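Local coordinates for uncharacterized protein YLR132C (Kluyveromyces marxianus, PDB 6PFQ) that probably trims U6 snRNA as an exoribonuclease of the Usb1 type, a member of the 2H phosphodiesterase superfamily, at residues Val96-Gly101 and Leu153-Gly158; Glu77-Ile82 and Leu205-Gly210; Val104-Asp109 and Gln174-Leu179. One frame throughout, in Å; residues are numbered along the deposited sequence.

In the fold
Along the chain the segments run 77-82, 96-101, 104-109, 153-158, 174-179 and 205-210, so contacts 1 and 3 interleave while contact 2 brackets both. Contacts 1 and 3 share the sheet containing strand 112-119, their centres about 16 Å apart, and they touch where the rings of His154 and Tyr105 stack. Contact 2 packs helix 72-88 on the other, four-stranded sheet; its centre is about 24 Å from that of contact 1 and about 30 Å from that of contact 3. Each sheet carries one His-Val-Ser motif, on strands 59-68 and 154-161, as in the two-lobed 2H fold, and contact 1 lies nearest their meeting place.

Contact 1 (Val96-Gly101 and Leu153-Gly158); sequences VALSGG and LHVSFG
Leu98 divides its two methyl groups between Val155 and Phe157, on the buried face of the strand that carries the second His-Val-Ser motif of this 2H phosphodiesterase fold. CD2 rests on Val155 CG2 at 3.7 Å, the two side chains crossing at about a right angle. CD1 reaches the Phe157 ring at its edge, in the ring plane, with Leu98 CD1 only 3.4 Å from Phe157 CZ. Chi1 (-53°) sets Leu98 CG anti to the carbonyl carbon, and the branch at CG then sends CD1 to Phe157 and CD2 to Val155; a forked aliphatic chain suits this double task. Val96 adds a looser contact, its CG1 lying 4.4 Å from Val155 CG2.

No hydrogen bond joins the two segments, because strand 112-119 runs between them: Ser99 pairs with Gly118 on one edge of it and Val155 with Val117 on the other. The apolar side chains therefore meet across that middle strand. Strand 59-68, bearing the first motif, closes the cluster from the other sheet, with Val61 against Val96 and Val155, and Leu59 against Val155 and Phe157.

Strand alternation turns His154 and Ser156 away from this core, toward the site where this protein has been seen to bind UMP. Here a glycerol takes hydrogen bonds with His154 NE2 and Ser156 OG, while His154 ND1 bonds to Asn152 O. Next along, Phe157 and Gly158 face Leu115 in a classic beta bulge. The Phe157 ring is also covered within its own strand: Val155 CG1 sits 3.6 Å above one face, offset toward the rim.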
# COMPACT_ATOMS: atom_id res chain seq x y z
N VAL A 96 4.54 9.44 -7.89
CA VAL A 96 3.83 8.18 -7.72
C VAL A 96 2.83 8.05 -8.86
O VAL A 96 1.91 8.86 -9.00
CB VAL A 96 3.13 8.09 -6.35
CG1 VAL A 96 2.38 6.78 -6.26
CG2 VAL A 96 4.15 8.15 -5.23
N ALA A 97 2.98 6.98 -9.63
CA ALA A 97 2.05 6.67 -10.71
C ALA A 97 2.03 5.15 -10.80
O ALA A 97 2.88 4.48 -10.21
CB ALA A 97 2.47 7.30 -12.05
N LEU A 98 1.00 4.63 -11.46
CA LEU A 98 0.71 3.19 -11.42
C LEU A 98 0.80 2.58 -12.81
O LEU A 98 0.62 3.25 -13.83
CB LEU A 98 -0.68 2.96 -10.84
CG LEU A 98 -0.76 3.70 -9.48
CD1 LEU A 98 -2.20 3.91 -9.11
CD2 LEU A 98 0.05 2.94 -8.40
N SER A 99 1.07 1.28 -12.86
CA SER A 99 1.17 0.62 -14.14
C SER A 99 0.59 -0.78 -14.00
O SER A 99 0.62 -1.36 -12.90
CB SER A 99 2.66 0.59 -14.55
OG SER A 99 2.85 -0.25 -15.61
N GLY A 100 0.03 -1.31 -15.09
CA GLY A 100 -0.34 -2.73 -15.07
C GLY A 100 -1.75 -2.92 -14.54
O GLY A 100 -2.56 -2.00 -14.49
N GLY A 101 -2.05 -4.17 -14.17
CA GLY A 101 -3.39 -4.57 -13.83
C GLY A 101 -3.64 -4.66 -12.33
O GLY A 101 -2.80 -4.32 -11.49
N LEU A 153 6.12 -2.85 -4.76
CA LEU A 153 5.56 -1.53 -4.45
C LEU A 153 4.20 -1.38 -5.10
O LEU A 153 4.05 -1.68 -6.28
CB LEU A 153 6.46 -0.40 -4.96
CG LEU A 153 7.80 -0.29 -4.19
CD1 LEU A 153 8.70 0.73 -4.96
CD2 LEU A 153 7.52 0.15 -2.74
N HIS A 154 3.21 -0.88 -4.35
CA HIS A 154 1.86 -0.77 -4.88
C HIS A 154 1.07 0.29 -4.12
O HIS A 154 1.48 0.75 -3.06
CB HIS A 154 1.13 -2.12 -4.77
CG HIS A 154 0.93 -2.57 -3.35
ND1 HIS A 154 1.92 -3.20 -2.62
CD2 HIS A 154 -0.16 -2.49 -2.54
CE1 HIS A 154 1.45 -3.50 -1.41
NE2 HIS A 154 0.20 -3.06 -1.33
N VAL A 155 -0.09 0.67 -4.68
CA VAL A 155 -1.12 1.41 -3.94
C VAL A 155 -2.33 0.51 -3.83
O VAL A 155 -2.83 0.04 -4.85
CB VAL A 155 -1.51 2.71 -4.65
CG1 VAL A 155 -2.74 3.37 -3.90
CG2 VAL A 155 -0.28 3.63 -4.78
N SER A 156 -2.85 0.32 -2.59
CA SER A 156 -4.10 -0.39 -2.41
C SER A 156 -5.28 0.58 -2.46
O SER A 156 -5.24 1.69 -1.90
CB SER A 156 -4.12 -1.14 -1.08
OG SER A 156 -3.22 -2.24 -1.16
N PHE A 157 -6.35 0.15 -3.15
CA PHE A 157 -7.53 0.99 -3.34
C PHE A 157 -8.76 0.48 -2.61
O PHE A 157 -9.68 1.26 -2.34
CB PHE A 157 -7.85 1.13 -4.83
CG PHE A 157 -6.78 1.89 -5.59
CD1 PHE A 157 -6.77 3.27 -5.57
CD2 PHE A 157 -5.77 1.20 -6.26
CE1 PHE A 157 -5.78 3.99 -6.26
CE2 PHE A 157 -4.78 1.91 -6.93
CZ PHE A 157 -4.77 3.31 -6.91
N GLY A 158 -8.83 -0.82 -2.35
CA GLY A 158 -9.99 -1.38 -1.69
C GLY A 158 -9.56 -2.56 -0.86
O GLY A 158 -8.46 -3.07 -1.04

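Contact 2 (Glu77-Ile82 and Leu205-Gly210); sequences EKMGRI and LKAKVG
Met79 meets Ala207 and Val209 with the end of a side chain that curls back on itself. From its CB, which points from helix 72-88 toward strand 204-209, CG leaves beside the backbone N and passes Val209 CG2 at 4.3 Å. Two further bends, chi2 -60° and chi3 -67°, fold the chain so that SD stands farther off, 4.8 Å from Val209 CG2, while the terminal methyl turns toward Ala207. CE does the real touching: it packs on Ala207 CB at 3.7 Å, and Val209 CG2 lies 4.2 Å from the same Met79 CE. An unbranched, flexible thioether suits this place, since it can bend to fit, and the small Ala207 lets the methyl come close to the strand.

The helix keeps its charges on its outer side. One turn apart, Arg81 NH1 and Glu77 OE2 form a salt bridge of 2.9 Å that uses the anti lone pair of the carboxylate and lies nearly in the guanidinium plane, though bent, with an N-H...O angle of 142°.

Strand 204-209 runs between strands 9-16 and 212-217, and Ala207 also touches Leu12, Ile214 and Leu216. On the helix side of the sheet, Phe69 also touches Met79, while Ile82 leans on Tyr137 of helix 121-137, whose Val130 meets Leu205. The two helices thus cover this antiparallel sheet together.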
# COMPACT_ATOMS: atom_id res chain seq x y z
N GLU A 77 18.24 5.06 17.07
CA GLU A 77 19.46 5.00 16.28
C GLU A 77 19.13 4.75 14.82
O GLU A 77 19.60 5.47 13.92
CB GLU A 77 20.39 3.88 16.79
CG GLU A 77 21.07 4.13 18.11
CD GLU A 77 21.64 5.52 18.21
OE1 GLU A 77 21.25 6.23 19.16
OE2 GLU A 77 22.46 5.89 17.33
N LYS A 78 18.34 3.70 14.55
CA LYS A 78 18.11 3.30 13.17
C LYS A 78 17.17 4.27 12.45
O LYS A 78 17.43 4.64 11.31
CB LYS A 78 17.56 1.87 13.14
CG LYS A 78 18.38 0.86 13.91
CD LYS A 78 19.63 0.45 13.16
CE LYS A 78 20.44 -0.58 13.94
NZ LYS A 78 21.82 -0.71 13.39
N MET A 79 16.08 4.69 13.10
CA MET A 79 15.17 5.63 12.44
C MET A 79 15.84 6.97 12.19
O MET A 79 15.63 7.58 11.14
CB MET A 79 13.87 5.82 13.21
CG MET A 79 12.97 4.56 13.35
SD MET A 79 12.45 3.89 11.74
CE MET A 79 11.38 5.19 11.11
N GLY A 80 16.64 7.46 13.14
CA GLY A 80 17.38 8.69 12.90
C GLY A 80 18.32 8.60 11.72
O GLY A 80 18.37 9.50 10.87
N ARG A 81 19.06 7.49 11.61
CA ARG A 81 19.92 7.30 10.45
C ARG A 81 19.10 7.25 9.16
O ARG A 81 19.50 7.81 8.14
CB ARG A 81 20.77 6.02 10.60
CG ARG A 81 22.06 6.19 11.46
CD ARG A 81 22.65 4.81 11.82
NE ARG A 81 23.97 4.87 12.45
CZ ARG A 81 24.17 4.96 13.77
NH1 ARG A 81 23.13 5.01 14.60
NH2 ARG A 81 25.40 5.00 14.26
N ILE A 82 17.95 6.57 9.19
CA ILE A 82 17.07 6.57 8.02
C ILE A 82 16.67 7.99 7.64
O ILE A 82 16.83 8.41 6.49
CB ILE A 82 15.84 5.69 8.29
CG1 ILE A 82 16.27 4.22 8.35
CG2 ILE A 82 14.84 5.91 7.19
CD1 ILE A 82 15.12 3.27 8.69
N LEU A 205 8.23 11.83 3.13
CA LEU A 205 7.80 10.53 3.62
C LEU A 205 7.17 10.72 4.99
O LEU A 205 7.31 11.76 5.63
CB LEU A 205 8.98 9.56 3.77
CG LEU A 205 10.07 9.32 2.71
CD1 LEU A 205 10.64 7.93 2.86
CD2 LEU A 205 9.57 9.55 1.32
N LYS A 206 6.50 9.66 5.45
CA LYS A 206 5.98 9.57 6.81
C LYS A 206 6.58 8.34 7.48
O LYS A 206 6.86 7.35 6.82
CB LYS A 206 4.47 9.39 6.79
CG LYS A 206 3.74 10.46 6.02
CD LYS A 206 3.54 11.69 6.86
CE LYS A 206 2.68 12.68 6.08
NZ LYS A 206 2.32 13.83 6.90
N ALA A 207 6.70 8.39 8.79
CA ALA A 207 7.08 7.20 9.56
C ALA A 207 6.14 7.09 10.74
O ALA A 207 5.95 8.07 11.47
CB ALA A 207 8.52 7.27 10.04
N LYS A 208 5.50 5.93 10.89
CA LYS A 208 4.86 5.56 12.15
C LYS A 208 5.91 5.02 13.11
O LYS A 208 6.66 4.11 12.76
CB LYS A 208 3.75 4.53 11.94
N VAL A 209 5.98 5.61 14.30
CA VAL A 209 6.91 5.19 15.34
C VAL A 209 6.08 5.01 16.60
O VAL A 209 5.57 5.99 17.16
CB VAL A 209 8.04 6.20 15.56
CG1 VAL A 209 8.57 6.12 16.98
CG2 VAL A 209 9.13 5.96 14.59
N GLY A 210 5.88 3.77 17.02
CA GLY A 210 4.96 3.53 18.13
C GLY A 210 3.58 3.97 17.70
O GLY A 210 3.06 3.53 16.66

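Contact 3 (Val104-Asp109 and Gln174-Leu179); sequences VYENFD and QRLDSL
Glu106 OE2 accepts a hydrogen bond from Gln113 NE2 of strand 112-119 while its carboxylate lies flat against Leu176. The methyl CD2 of Leu176 stands over one face of that group, 3.4 Å from Glu106 CD and about equally far from both oxygens. The side chain of Glu106 does not set out straight at the helix, but its extended chain (chi2 -172°) carries the carboxylate there. The other methyl, Leu176 CD1, slides past Val104 and touches its CG1 at 3.7 Å; with CG anti to the backbone N, chi1 169°, Leu176 straddles both strand residues. Beta-branched Val104 suits a strand and offers the helix a compact methyl, CG1, which Leu179 CD2 approaches to 4.4 Å.

The axes of strand 104-106 and helix 174-179 come within 9.6 Å and run roughly antiparallel, at 153°. Arg180 bonds to Val104 O and forms a salt bridge with Asp177.

A methyl over the face of a carboxylate makes a dispersion contact and leaves the oxygens able to take polar partners such as Gln113 NE2. By excluding some water it may slightly raise the cost of the charge, while the amide should favour the anion.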
# COMPACT_ATOMS: atom_id res chain seq x y z
N VAL A 104 -3.94 -8.51 -5.98
CA VAL A 104 -4.59 -8.71 -4.68
C VAL A 104 -3.51 -9.16 -3.71
O VAL A 104 -2.83 -10.16 -3.96
CB VAL A 104 -5.75 -9.71 -4.71
CG1 VAL A 104 -6.39 -9.77 -3.29
CG2 VAL A 104 -6.83 -9.27 -5.77
N TYR A 105 -3.29 -8.35 -2.67
CA TYR A 105 -2.31 -8.64 -1.61
C TYR A 105 -3.03 -8.97 -0.31
O TYR A 105 -3.94 -8.25 0.08
CB TYR A 105 -1.41 -7.44 -1.34
CG TYR A 105 -0.36 -7.18 -2.43
CD1 TYR A 105 0.75 -7.99 -2.55
CD2 TYR A 105 -0.51 -6.12 -3.33
CE1 TYR A 105 1.74 -7.75 -3.53
CE2 TYR A 105 0.46 -5.86 -4.30
CZ TYR A 105 1.56 -6.68 -4.40
OH TYR A 105 2.51 -6.43 -5.35
N GLU A 106 -2.56 -9.99 0.41
CA GLU A 106 -3.10 -10.34 1.72
C GLU A 106 -2.32 -9.66 2.83
O GLU A 106 -1.12 -9.39 2.69
CB GLU A 106 -3.04 -11.84 1.91
CG GLU A 106 -4.04 -12.53 1.07
CD GLU A 106 -4.10 -14.00 1.40
OE1 GLU A 106 -3.02 -14.61 1.54
OE2 GLU A 106 -5.21 -14.52 1.52
N ASN A 107 -3.01 -9.35 3.93
CA ASN A 107 -2.32 -8.85 5.11
C ASN A 107 -1.70 -10.02 5.88
O ASN A 107 -1.74 -11.17 5.43
CB ASN A 107 -3.25 -8.01 5.99
CG ASN A 107 -4.40 -8.82 6.59
OD1 ASN A 107 -4.71 -9.90 6.11
ND2 ASN A 107 -5.02 -8.30 7.65
N PHE A 108 -1.15 -9.74 7.08
CA PHE A 108 -0.25 -10.69 7.74
C PHE A 108 -0.94 -11.99 8.15
O PHE A 108 -0.29 -13.05 8.20
CB PHE A 108 0.37 -10.04 8.97
CG PHE A 108 -0.58 -10.02 10.14
CD1 PHE A 108 -1.67 -9.16 10.15
CD2 PHE A 108 -0.38 -10.87 11.23
CE1 PHE A 108 -2.57 -9.15 11.24
CE2 PHE A 108 -1.26 -10.87 12.29
CZ PHE A 108 -2.35 -10.01 12.31
N ASP A 109 -2.24 -11.97 8.46
CA ASP A 109 -2.97 -13.15 8.91
C ASP A 109 -3.95 -13.64 7.86
O ASP A 109 -4.76 -14.53 8.13
CB ASP A 109 -3.70 -12.89 10.23
CG ASP A 109 -4.78 -11.83 10.11
OD1 ASP A 109 -4.89 -11.18 9.04
OD2 ASP A 109 -5.52 -11.63 11.10
N GLN A 174 -6.49 -21.13 -3.24
CA GLN A 174 -7.18 -21.31 -4.51
C GLN A 174 -8.21 -20.20 -4.76
O GLN A 174 -8.32 -19.69 -5.87
CB GLN A 174 -7.88 -22.67 -4.57
N ARG A 175 -8.99 -19.82 -3.73
CA ARG A 175 -9.99 -18.78 -3.95
C ARG A 175 -9.32 -17.42 -4.15
O ARG A 175 -9.82 -16.58 -4.92
CB ARG A 175 -10.99 -18.75 -2.79
CG ARG A 175 -11.86 -20.03 -2.66
CD ARG A 175 -12.75 -20.28 -3.87
NE ARG A 175 -13.98 -19.48 -3.85
CZ ARG A 175 -14.79 -19.29 -4.89
NH1 ARG A 175 -14.51 -19.83 -6.07
NH2 ARG A 175 -15.87 -18.53 -4.77
N LEU A 176 -8.18 -17.20 -3.50
CA LEU A 176 -7.42 -15.97 -3.74
C LEU A 176 -6.89 -15.92 -5.18
O LEU A 176 -6.97 -14.87 -5.85
CB LEU A 176 -6.28 -15.88 -2.73
CG LEU A 176 -5.24 -14.81 -2.99
CD1 LEU A 176 -5.87 -13.41 -2.98
CD2 LEU A 176 -4.13 -14.92 -1.91
N ASP A 177 -6.36 -17.03 -5.68
CA ASP A 177 -5.87 -17.00 -7.06
C ASP A 177 -7.01 -16.89 -8.07
O ASP A 177 -6.87 -16.20 -9.09
CB ASP A 177 -5.02 -18.25 -7.32
CG ASP A 177 -3.64 -18.14 -6.64
OD1 ASP A 177 -3.12 -17.01 -6.51
OD2 ASP A 177 -3.09 -19.18 -6.22
N SER A 178 -8.16 -17.49 -7.81
CA SER A 178 -9.26 -17.27 -8.74
C SER A 178 -9.86 -15.87 -8.57
O SER A 178 -10.39 -15.31 -9.53
CB SER A 178 -10.34 -18.34 -8.60
OG SER A 178 -10.95 -18.35 -7.34
N LEU A 179 -9.77 -15.27 -7.39
CA LEU A 179 -10.18 -13.87 -7.26
C LEU A 179 -9.25 -12.97 -8.06
O LEU A 179 -9.70 -12.06 -8.77
CB LEU A 179 -10.20 -13.45 -5.78
CG LEU A 179 -10.40 -11.95 -5.48
CD1 LEU A 179 -11.74 -11.42 -6.04
CD2 LEU A 179 -10.26 -11.69 -3.94